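Local coordinates for acetyltransferase, GNAT family protein (Mycobacterium smegmatis, PDB 6C37) that probably transfers the acetyl group of acetyl-CoA to the N-terminal alanine of proteins, as a RimJ-type N-acetyltransferase, at residues R22-R27 with P81-L86. Numbering follows the deposited sequence.
Sequences RPVRMR and PFVIEL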
ATOM      1  N   ARG A  22       6.863  -3.881   7.442  1.00 19.44           N
ATOM      2  CA  ARG A  22       6.801  -4.017   8.893  1.00 22.35           C
ATOM      3  C   ARG A  22       5.922  -2.900   9.461  1.00 20.79           C
ATOM      4  O   ARG A  22       5.680  -1.885   8.789  1.00 20.62           O
ATOM      5  CB  ARG A  22       8.215  -3.995   9.509  1.00 21.23           C
ATOM      6  CG  ARG A  22       9.057  -2.832   9.067  1.00 22.07           C
ATOM      7  CD  ARG A  22       8.897  -1.659  10.007  1.00 23.12           C
ATOM      8  NE  ARG A  22       9.824  -0.582   9.710  1.00 19.68           N
ATOM      9  CZ  ARG A  22       9.602   0.680  10.047  1.00 21.88           C
ATOM     10  NH1 ARG A  22       8.485   0.995  10.696  1.00 22.24           N
ATOM     11  NH2 ARG A  22      10.491   1.620   9.747  1.00 24.50           N
ATOM     12  N   PRO A  23       5.421  -3.055  10.692  1.00 20.89           N
ATOM     13  CA  PRO A  23       4.468  -2.069  11.226  1.00 21.41           C
ATOM     14  C   PRO A  23       5.050  -0.672  11.379  1.00 24.83           C
ATOM     15  O   PRO A  23       6.221  -0.487  11.729  1.00 21.42           O
ATOM     16  CB  PRO A  23       4.098  -2.645  12.593  1.00 20.78           C
ATOM     17  CG  PRO A  23       4.319  -4.086  12.461  1.00 21.60           C
ATOM     18  CD  PRO A  23       5.519  -4.236  11.568  1.00 24.07           C
ATOM     19  N   VAL A  24       4.192   0.322  11.155  1.00 19.68           N
ATOM     20  CA  VAL A  24       4.510   1.707  11.494  1.00 21.32           C
ATOM     21  C   VAL A  24       4.916   1.793  12.968  1.00 22.55           C
ATOM     22  O   VAL A  24       4.413   1.027  13.807  1.00 21.87           O
ATOM     23  CB  VAL A  24       3.333   2.652  11.181  1.00 19.74           C
ATOM     24  CG1 VAL A  24       3.122   2.763   9.670  1.00 20.99           C
ATOM     25  CG2 VAL A  24       2.045   2.187  11.858  1.00 21.05           C
ATOM     26  N   ARG A  25       5.864   2.694  13.267  1.00 21.92           N
ATOM     27  CA  ARG A  25       6.387   2.953  14.608  1.00 27.49           C
ATOM     28  C   ARG A  25       6.461   4.451  14.860  1.00 26.20           C
ATOM     29  O   ARG A  25       6.511   5.254  13.932  1.00 26.17           O
ATOM     30  CB  ARG A  25       7.826   2.452  14.842  1.00 28.21           C
ATOM     31  CG  ARG A  25       8.249   1.193  14.227  1.00 31.07           C
ATOM     32  CD  ARG A  25       9.545   0.765  14.880  1.00 29.19           C
ATOM     33  NE  ARG A  25      10.724   1.063  14.068  1.00 29.58           N
ATOM     34  CZ  ARG A  25      11.263   0.186  13.231  1.00 31.11           C
ATOM     35  NH1 ARG A  25      10.707  -1.010  13.096  1.00 27.06           N
ATOM     36  NH2 ARG A  25      12.349   0.496  12.529  1.00 32.92           N
ATOM     37  N   MET A  26       6.566   4.815  16.144  1.00 27.80           N
ATOM     38  CA  MET A  26       6.716   6.226  16.496  1.00 27.28           C
ATOM     39  C   MET A  26       8.002   6.816  15.926  1.00 27.25           C
ATOM     40  O   MET A  26       8.033   7.985  15.520  1.00 27.49           O
ATOM     41  CB  MET A  26       6.683   6.392  18.011  1.00 27.29           C
ATOM     42  CG  MET A  26       5.310   6.175  18.601  1.00 29.99           C
ATOM     43  SD  MET A  26       4.096   7.387  18.022  1.00 32.75           S
ATOM     44  CE  MET A  26       2.603   6.678  18.689  1.00 32.97           C
ATOM     45  N   ARG A  27       9.071   6.022  15.885  1.00 28.12           N
ATOM     46  CA  ARG A  27      10.372   6.486  15.419  1.00 29.63           C
ATOM     47  C   ARG A  27      10.393   6.787  13.924  1.00 32.43           C
ATOM     48  O   ARG A  27      11.376   7.357  13.440  1.00 30.88           O
ATOM     49  CB  ARG A  27      11.426   5.433  15.771  1.00 34.15           C
ATOM     50  CG  ARG A  27      12.873   5.847  15.619  1.00 43.21           C
ATOM     51  CD  ARG A  27      13.720   4.641  15.204  1.00 45.85           C
ATOM     52  NE  ARG A  27      13.959   4.604  13.760  1.00 47.61           N
ATOM     53  CZ  ARG A  27      14.315   3.513  13.092  1.00 46.71           C
ATOM     54  NH1 ARG A  27      14.466   2.361  13.734  1.00 47.16           N
ATOM     55  NH2 ARG A  27      14.514   3.568  11.785  1.00 46.21           N
ATOM     56  N   PRO A  81      -1.357  -1.210   8.780  1.00 20.74           N
ATOM     57  CA  PRO A  81      -0.506  -0.121   8.278  1.00 19.14           C
ATOM     58  C   PRO A  81       0.973  -0.490   8.273  1.00 22.56           C
ATOM     59  O   PRO A  81       1.649  -0.420   9.305  1.00 20.38           O
ATOM     60  CB  PRO A  81      -0.800   1.026   9.254  1.00 21.72           C
ATOM     61  CG  PRO A  81      -1.120   0.324  10.562  1.00 21.38           C
ATOM     62  CD  PRO A  81      -1.744  -1.014  10.195  1.00 20.21           C
ATOM     63  N   PHE A  82       1.487  -0.872   7.109  1.00 18.95           N
ATOM     64  CA  PHE A  82       2.890  -1.232   6.970  1.00 19.80           C
ATOM     65  C   PHE A  82       3.718  -0.081   6.420  1.00 20.34           C
ATOM     66  O   PHE A  82       3.236   0.779   5.681  1.00 18.36           O
ATOM     67  CB  PHE A  82       3.072  -2.438   6.050  1.00 18.43           C
ATOM     68  CG  PHE A  82       2.507  -3.713   6.593  1.00 19.89           C
ATOM     69  CD1 PHE A  82       3.139  -4.373   7.631  1.00 22.36           C
ATOM     70  CD2 PHE A  82       1.360  -4.262   6.053  1.00 18.80           C
ATOM     71  CE1 PHE A  82       2.646  -5.542   8.127  1.00 20.50           C
ATOM     72  CE2 PHE A  82       0.846  -5.444   6.540  1.00 18.11           C
ATOM     73  CZ  PHE A  82       1.490  -6.092   7.599  1.00 19.30           C
ATOM     74  N   VAL A  83       4.967  -0.079   6.811  1.00 17.28           N
ATOM     75  CA  VAL A  83       6.032   0.670   6.160  1.00 18.77           C
ATOM     76  C   VAL A  83       6.705  -0.252   5.151  1.00 16.69           C
ATOM     77  O   VAL A  83       6.923  -1.443   5.419  1.00 20.98           O
ATOM     78  CB  VAL A  83       7.034   1.182   7.217  1.00 18.53           C
ATOM     79  CG1 VAL A  83       8.312   1.701   6.575  1.00 18.30           C
ATOM     80  CG2 VAL A  83       6.408   2.233   8.074  1.00 18.02           C
ATOM     81  N   ILE A  84       7.021   0.287   3.977  1.00 18.84           N
ATOM     82  CA  ILE A  84       7.854  -0.402   3.001  1.00 17.35           C
ATOM     83  C   ILE A  84       9.302  -0.068   3.323  1.00 21.76           C
ATOM     84  O   ILE A  84       9.674   1.109   3.351  1.00 20.72           O
ATOM     85  CB  ILE A  84       7.512   0.020   1.566  1.00 17.91           C
ATOM     86  CG1 ILE A  84       6.030  -0.200   1.270  1.00 17.74           C
ATOM     87  CG2 ILE A  84       8.349  -0.777   0.559  1.00 17.65           C
ATOM     88  CD1 ILE A  84       5.610   0.358  -0.067  1.00 18.19           C
ATOM     89  N   GLU A  85      10.101  -1.097   3.598  1.00 20.20           N
ATOM     90  CA  GLU A  85      11.539  -0.945   3.778  1.00 24.65           C
ATOM     91  C   GLU A  85      12.272  -1.366   2.513  1.00 22.09           C
ATOM     92  O   GLU A  85      11.989  -2.426   1.938  1.00 20.20           O
ATOM     93  CB  GLU A  85      12.038  -1.772   4.963  1.00 22.35           C
ATOM     94  CG  GLU A  85      11.660  -1.197   6.312  1.00 24.24           C
ATOM     95  CD  GLU A  85      12.254  -1.989   7.466  1.00 23.41           C
ATOM     96  OE1 GLU A  85      12.752  -3.115   7.246  1.00 28.39           O
ATOM     97  OE2 GLU A  85      12.215  -1.471   8.599  1.00 26.69           O
ATOM     98  N   LEU A  86      13.222  -0.531   2.090  1.00 24.20           N
ATOM     99  CA  LEU A  86      14.215  -0.881   1.086  1.00 26.22           C
ATOM    100  C   LEU A  86      15.557  -0.953   1.798  1.00 27.38           C
ATOM    101  O   LEU A  86      15.996   0.042   2.386  1.00 27.01           O
ATOM    102  CB  LEU A  86      14.266   0.151  -0.042  1.00 23.26           C
ATOM    103  CG  LEU A  86      15.333  -0.171  -1.094  1.00 26.00           C
ATOM    104  CD1 LEU A  86      14.910  -1.367  -1.939  1.00 25.04           C
ATOM    105  CD2 LEU A  86      15.633   1.052  -1.952  1.00 27.98           C
TER
HETATM  106  O   HOH W   1      13.323   1.202   9.086  1.00 30.96           O
HETATM  107  O   HOH W   2      12.515  -2.326  11.109  1.00 31.90           O
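Three groups grip OE2 of E85: the NE of R22 and two waters. A nearly straight hydrogen bond, part of a salt bridge, runs from R22 NE to E85 OE2 at 2.8 Å; the two planes stand 78° apart, and the N-H meets OE2 from above the carboxylate plane while staying in the guanidinium plane. One water links OE2 to R22 NH2, the other links it to R25 NH1. An arginine suits this place because its remaining N-H groups serve other acceptors: NH1 reaches the carbonyl O of P23 at 2.9 Å and forms a salt bridge with D28. With CG set between backbone N and carbonyl carbon (chi1 51°) and a bend at chi2, the R22 chain runs beside V83, whose CG1 lies 3.8 Å above one guanidinium face; the R25 guanidinium covers the opposite face. E85, bonded to R22 and reaching R25 through a water, probably offsets, with D28, the charge of the stacked guanidiniums.

In the backbone, R22 and V83 form an antiparallel hydrogen-bonded pair, V83 N to R22 O being 2.8 Å. P23, which lacks an N-H, falls at the non-hydrogen-bonded position opposite F82. V24 N then reaches P81 O at 3.2 Å, while branched V24 touches V83 through CG1 (to CG2, 3.7 Å) and the P81 ring through CG2. Here strand 17-23 ends against strand 80-86, part of the antiparallel N-terminal half of the GNAT-fold sheet.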